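Local coordinates for 1H-3-hydroxy-4-oxoquinoline 2,4-dioxygenase (Pseudomonas putida, PDB 3IBT), which catalyses the cofactor-independent cleavage of 3-hydroxy-1H-quinolin-4-one by dioxygen, giving N-formylanthranilate and carbon monoxide in oxoquinoline degradation, at residues A160-H165 against G241-P246; R190-G193 against D197-D200. One frame throughout, in Å; residues are numbered along the deposited sequence.

Contact 1: residues A160-H165 against G241-P246; sequences ADVLNH and GRTHFP
Val162 and His165, one helical turn apart, both meet the ring of Phe245, and their first torsions explain how. In Val162, CG1 stands anti to the backbone N (chi1 171°), which directs this branch to the phenyl ring, where it lies 3.7 Å from Phe245 CD1. The same methyl also meets the hydroxyl end of Thr243, with Val162 CG1 and Thr243 OG1 3.9 Å apart; the placing of the threonine methyl is doubtful in the model. His165 also carries its CG anti to N (chi1 -178°), and its imidazole thereby presents an edge to one face of the phenyl. The evidence for a T-shaped (edge-to-face) pair is a centroid separation of 5.3 Å between the His165 and Phe245 rings and an angle of 62° between their planes. The nearest atoms, His165 CD2 and Phe245 CE2, are 4.2 Å apart, with CD2 displaced toward the rim of the phenyl. On the opposite face lies His244 CB, 4.1 Å above the plane of the Phe245 ring and over its centre. The phenyl is thus sandwiched between the imidazole edge of His165 and CB of the probable proton donor/acceptor His244. All four touching residues are buried, and the interface is carried by apolar and aromatic contacts; the weak bond from His165 ND1 to Glu169 stays within the helix. Trp153, a probable substrate-binding residue, stacks on His244, whose ND1 makes a weak hydrogen bond to Asp120. In the fold, helix 160-169 thus packs against the loop that leaves strand 234-238 and enters helix 246-249, whose Leu248 touches both Val162 and His165.

Contact 2: residues R190-G193 against D197-D200; sequences RTWG and DRMD. Unlike the reference sequence in segment 197-200: Asp200 (reference Glu).
Trp192 and Arg198 lie side by side and point the same way, ring against guanidinium. The arginine reaches this position by a bent chain: CG is anti to the backbone N (chi1 174°), a turn at chi2 (49°) lays CD over the indole, and the extended chi3 carries the charged end on across the same face. Arg198 CD sits above the six-membered ring, 3.5 Å from Trp192 CD2, as a CH-pi contact. Farther along, the guanidinium lies flat on the indole, with planes only 9° apart. Arg198 CZ is 4.0 Å from the centroid of the six-membered ring of Trp192, a cation-pi distance, while Arg198 NH2 comes to 3.5 Å from Trp192 CH2. The charged end has a second partner: Arg198 NH1 forms a salt bridge with Glu106 of helix 97-107. The opposite indole face receives the methyl of Thr191, with Thr191 CG2 3.6 Å above the Trp192 ring plane. An alanine in place of Trp192 would take away the indole beside CD and the guanidinium, and the Arg198 chain would probably be freer to turn, with the Glu106 salt bridge still holding its end. At the backbone, Gly193, the first residue past helix 175-192, has positive phi, a conformation that would press a CB against the preceding carbonyl. Asp197 then comes alongside the Trp192 carbonyl without hydrogen bonding to it. Together these features describe a short turn joining two helices of this alpha/beta-hydrolase-fold enzyme, 175-192 and 195-200, with the Trp192-Arg198 cation-pi stack bridging them.

Contacts 1 and 2 do not touch: their centres are 28 Å apart, their nearest atoms about 14 Å, and they lie on opposite sides of the chain's centre. Along the chain, contact 2 is nested in the loop that contact 1 closes, and helices 160-169 and 175-192, which supply their first segments, are consecutive. Their relation to the active site differs. Contact 1 contains His244, the probable proton donor/acceptor, and the side chain of His165 is about 3 Å from that of Gln32, a probable substrate-binding residue. In contact 2, by contrast, the Trp192 side chain remains about 12 Å from that of Trp30, another such residue.

Contact 1: residues A160-H165 against G241-P246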
loop_
_atom_site.group_PDB
_atom_site.type_symbol
_atom_site.label_atom_id
_atom_site.label_comp_id
_atom_site.label_asym_id
_atom_site.label_seq_id
_atom_site.Cartn_x
_atom_site.Cartn_y
_atom_site.Cartn_z
ATOM N N ALA A 160 -1.576 -7.682 -19.251
ATOM C CA ALA A 160 -2.528 -8.738 -18.918
ATOM C C ALA A 160 -2.873 -8.721 -17.434
ATOM O O ALA A 160 -4.055 -8.709 -17.080
ATOM C CB ALA A 160 -1.981 -10.075 -19.322
ATOM N N ASP A 161 -1.839 -8.667 -16.591
ATOM C CA ASP A 161 -1.949 -8.778 -15.139
ATOM C C ASP A 161 -2.551 -7.564 -14.474
ATOM O O ASP A 161 -3.220 -7.701 -13.458
ATOM C CB ASP A 161 -0.581 -9.007 -14.491
ATOM C CG ASP A 161 0.105 -10.291 -14.953
ATOM O OD1 ASP A 161 -0.595 -11.251 -15.419
ATOM O OD2 ASP A 161 1.364 -10.337 -14.812
ATOM N N VAL A 162 -2.289 -6.372 -15.000
ATOM C CA VAL A 162 -2.840 -5.140 -14.409
ATOM C C VAL A 162 -4.301 -5.061 -14.772
ATOM O O VAL A 162 -5.154 -4.828 -13.905
ATOM C CB VAL A 162 -2.121 -3.885 -14.928
ATOM C CG1 VAL A 162 -2.832 -2.671 -14.494
ATOM C CG2 VAL A 162 -0.734 -3.860 -14.400
ATOM N N LEU A 163 -4.568 -5.258 -16.067
ATOM C CA LEU A 163 -5.940 -5.364 -16.563
ATOM C C LEU A 163 -6.723 -6.392 -15.757
ATOM O O LEU A 163 -7.816 -6.107 -15.290
ATOM C CB LEU A 163 -5.977 -5.680 -18.060
ATOM C CG LEU A 163 -5.429 -4.548 -18.923
ATOM C CD1 LEU A 163 -5.233 -4.975 -20.337
ATOM C CD2 LEU A 163 -6.364 -3.390 -18.898
ATOM N N ASN A 164 -6.147 -7.566 -15.546
ATOM C CA ASN A 164 -6.868 -8.596 -14.814
ATOM C C ASN A 164 -7.223 -8.121 -13.415
ATOM O O ASN A 164 -8.307 -8.460 -12.854
ATOM C CB ASN A 164 -6.082 -9.905 -14.700
ATOM C CG ASN A 164 -6.873 -10.964 -13.936
ATOM O OD1 ASN A 164 -8.018 -11.270 -14.286
ATOM N ND2 ASN A 164 -6.306 -11.473 -12.864
ATOM N N HIS A 165 -6.278 -7.357 -12.859
ATOM C CA HIS A 165 -6.432 -6.851 -11.516
ATOM C C HIS A 165 -7.643 -5.916 -11.435
ATOM O O HIS A 165 -8.584 -6.137 -10.655
ATOM C CB HIS A 165 -5.192 -6.141 -11.068
ATOM C CG HIS A 165 -5.288 -5.635 -9.679
ATOM N ND1 HIS A 165 -5.235 -6.466 -8.583
ATOM C CD2 HIS A 165 -5.454 -4.387 -9.196
ATOM C CE1 HIS A 165 -5.346 -5.750 -7.480
ATOM N NE2 HIS A 165 -5.492 -4.485 -7.825
ATOM N N GLY A 241 6.779 3.136 -15.707
ATOM C CA GLY A 241 5.586 2.401 -16.148
ATOM C C GLY A 241 4.558 3.424 -16.565
ATOM O O GLY A 241 4.824 4.612 -16.508
ATOM N N ARG A 242 3.398 2.973 -17.004
ATOM C CA ARG A 242 2.324 3.894 -17.323
ATOM C C ARG A 242 1.226 3.684 -16.284
ATOM O O ARG A 242 0.247 4.430 -16.235
ATOM C CB ARG A 242 1.801 3.645 -18.746
ATOM C CG ARG A 242 2.869 3.257 -19.743
ATOM C CD ARG A 242 3.482 4.474 -20.514
ATOM N NE ARG A 242 3.898 5.623 -19.692
ATOM C CZ ARG A 242 3.327 6.831 -19.751
ATOM N NH1 ARG A 242 2.314 7.075 -20.594
ATOM N NH2 ARG A 242 3.760 7.806 -18.960
ATOM N N THR A 243 1.438 2.696 -15.423
ATOM C CA THR A 243 0.424 2.161 -14.525
ATOM C C THR A 243 0.608 2.586 -13.072
ATOM O O THR A 243 1.702 3.000 -12.663
ATOM C CB THR A 243 0.493 0.611 -14.655
ATOM O OG1 THR A 243 -0.428 0.212 -15.655
ATOM C CG2 THR A 243 0.321 -0.196 -13.323
ATOM N N HIS A 244 -0.461 2.432 -12.298
ATOM C CA HIS A 244 -0.467 2.683 -10.850
ATOM C C HIS A 244 0.102 1.517 -9.979
ATOM O O HIS A 244 0.359 1.733 -8.794
ATOM C CB HIS A 244 -1.907 3.109 -10.443
ATOM C CG HIS A 244 -2.132 3.362 -8.972
ATOM N ND1 HIS A 244 -1.437 4.313 -8.251
ATOM C CD2 HIS A 244 -3.042 2.836 -8.111
ATOM C CE1 HIS A 244 -1.891 4.340 -7.005
ATOM N NE2 HIS A 244 -2.864 3.454 -6.893
ATOM N N PHE A 245 0.333 0.319 -10.543
ATOM C CA PHE A 245 0.758 -0.871 -9.751
ATOM C C PHE A 245 2.069 -1.397 -10.276
ATOM O O PHE A 245 2.128 -2.381 -11.031
ATOM C CB PHE A 245 -0.274 -1.941 -9.826
ATOM C CG PHE A 245 -1.637 -1.402 -9.959
ATOM C CD1 PHE A 245 -2.168 -1.147 -11.218
ATOM C CD2 PHE A 245 -2.400 -1.115 -8.821
ATOM C CE1 PHE A 245 -3.471 -0.627 -11.368
ATOM C CE2 PHE A 245 -3.698 -0.609 -8.939
ATOM C CZ PHE A 245 -4.242 -0.354 -10.229
ATOM N N PRO A 246 3.156 -0.710 -9.911
ATOM C CA PRO A 246 4.449 -1.186 -10.378
ATOM C C PRO A 246 4.765 -2.645 -9.949
ATOM O O PRO A 246 5.576 -3.331 -10.571
ATOM C CB PRO A 246 5.435 -0.186 -9.757
ATOM C CG PRO A 246 4.689 0.584 -8.737
ATOM C CD PRO A 246 3.249 0.522 -9.091
#

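Contact 2: residues R190-G193 against D197-D200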
loop_
_atom_site.group_PDB
_atom_site.type_symbol
_atom_site.label_atom_id
_atom_site.label_comp_id
_atom_site.label_asym_id
_atom_site.label_seq_id
_atom_site.Cartn_x
_atom_site.Cartn_y
_atom_site.Cartn_z
ATOM N N ARG A 190 -7.159 14.972 4.963
ATOM C CA ARG A 190 -7.732 16.076 5.743
ATOM C C ARG A 190 -7.027 16.218 7.052
ATOM O O ARG A 190 -6.947 17.293 7.594
ATOM C CB ARG A 190 -9.192 15.792 6.057
ATOM C CG ARG A 190 -10.056 15.608 4.844
ATOM C CD ARG A 190 -11.039 16.785 4.598
ATOM N NE ARG A 190 -12.044 16.393 3.603
ATOM C CZ ARG A 190 -12.995 15.460 3.803
ATOM N NH1 ARG A 190 -13.128 14.784 4.972
ATOM N NH2 ARG A 190 -13.832 15.194 2.809
ATOM N N THR A 191 -6.528 15.113 7.583
ATOM C CA THR A 191 -5.809 15.153 8.841
ATOM C C THR A 191 -4.393 15.708 8.662
ATOM O O THR A 191 -3.970 16.604 9.394
ATOM C CB THR A 191 -5.818 13.751 9.462
ATOM O OG1 THR A 191 -7.184 13.384 9.674
ATOM C CG2 THR A 191 -5.030 13.678 10.792
ATOM N N TRP A 192 -3.686 15.186 7.662
ATOM C CA TRP A 192 -2.241 15.353 7.564
ATOM C C TRP A 192 -1.876 16.326 6.490
ATOM O O TRP A 192 -0.755 16.877 6.477
ATOM C CB TRP A 192 -1.605 14.021 7.261
ATOM C CG TRP A 192 -1.849 13.004 8.338
ATOM C CD1 TRP A 192 -2.718 11.965 8.297
ATOM C CD2 TRP A 192 -1.220 12.956 9.626
ATOM N NE1 TRP A 192 -2.684 11.270 9.494
ATOM C CE2 TRP A 192 -1.771 11.856 10.321
ATOM C CE3 TRP A 192 -0.238 13.743 10.260
ATOM C CZ2 TRP A 192 -1.379 11.509 11.606
ATOM C CZ3 TRP A 192 0.160 13.396 11.547
ATOM C CH2 TRP A 192 -0.419 12.285 12.208
ATOM N N GLY A 193 -2.829 16.548 5.583
ATOM C CA GLY A 193 -2.615 17.427 4.442
ATOM C C GLY A 193 -2.146 16.554 3.302
ATOM O O GLY A 193 -2.787 16.523 2.257
ATOM N N ASP A 197 3.503 15.709 4.430
ATOM C CA ASP A 197 3.356 16.298 5.754
ATOM C C ASP A 197 3.280 15.224 6.796
ATOM O O ASP A 197 3.898 15.327 7.846
ATOM C CB ASP A 197 2.085 17.134 5.838
ATOM C CG ASP A 197 2.156 18.393 4.997
ATOM O OD1 ASP A 197 3.081 18.518 4.181
ATOM O OD2 ASP A 197 1.291 19.284 5.156
ATOM N N ARG A 198 2.494 14.193 6.534
ATOM C CA ARG A 198 2.485 13.044 7.430
ATOM C C ARG A 198 3.918 12.665 7.852
ATOM O O ARG A 198 4.242 12.683 9.044
ATOM C CB ARG A 198 1.763 11.870 6.756
ATOM C CG ARG A 198 1.788 10.583 7.498
ATOM C CD ARG A 198 1.398 10.806 8.901
ATOM N NE ARG A 198 1.064 9.570 9.607
ATOM C CZ ARG A 198 1.504 9.302 10.829
ATOM N NH1 ARG A 198 1.154 8.177 11.444
ATOM N NH2 ARG A 198 2.307 10.173 11.437
HETATM N N MSE A 199 4.763 12.388 6.857
HETATM C CA MSE A 199 6.107 11.860 7.036
HETATM C C MSE A 199 6.993 12.875 7.725
HETATM O O MSE A 199 7.731 12.554 8.674
HETATM C CB MSE A 199 6.709 11.423 5.682
HETATM C CG MSE A 199 6.072 10.148 5.090
HETATM SE SE MSE A 199 6.752 9.448 3.324
HETATM C CE MSE A 199 6.105 10.868 2.073
ATOM N N ASP A 200 6.891 14.112 7.273
ATOM C CA ASP A 200 7.661 15.187 7.836
ATOM C C ASP A 200 7.356 15.398 9.353
ATOM O O ASP A 200 8.115 16.041 10.073
ATOM C CB ASP A 200 7.393 16.439 6.994
ATOM C CG ASP A 200 8.618 17.392 6.897
ATOM O OD1 ASP A 200 9.632 17.170 7.632
ATOM O OD2 ASP A 200 8.557 18.374 6.084
#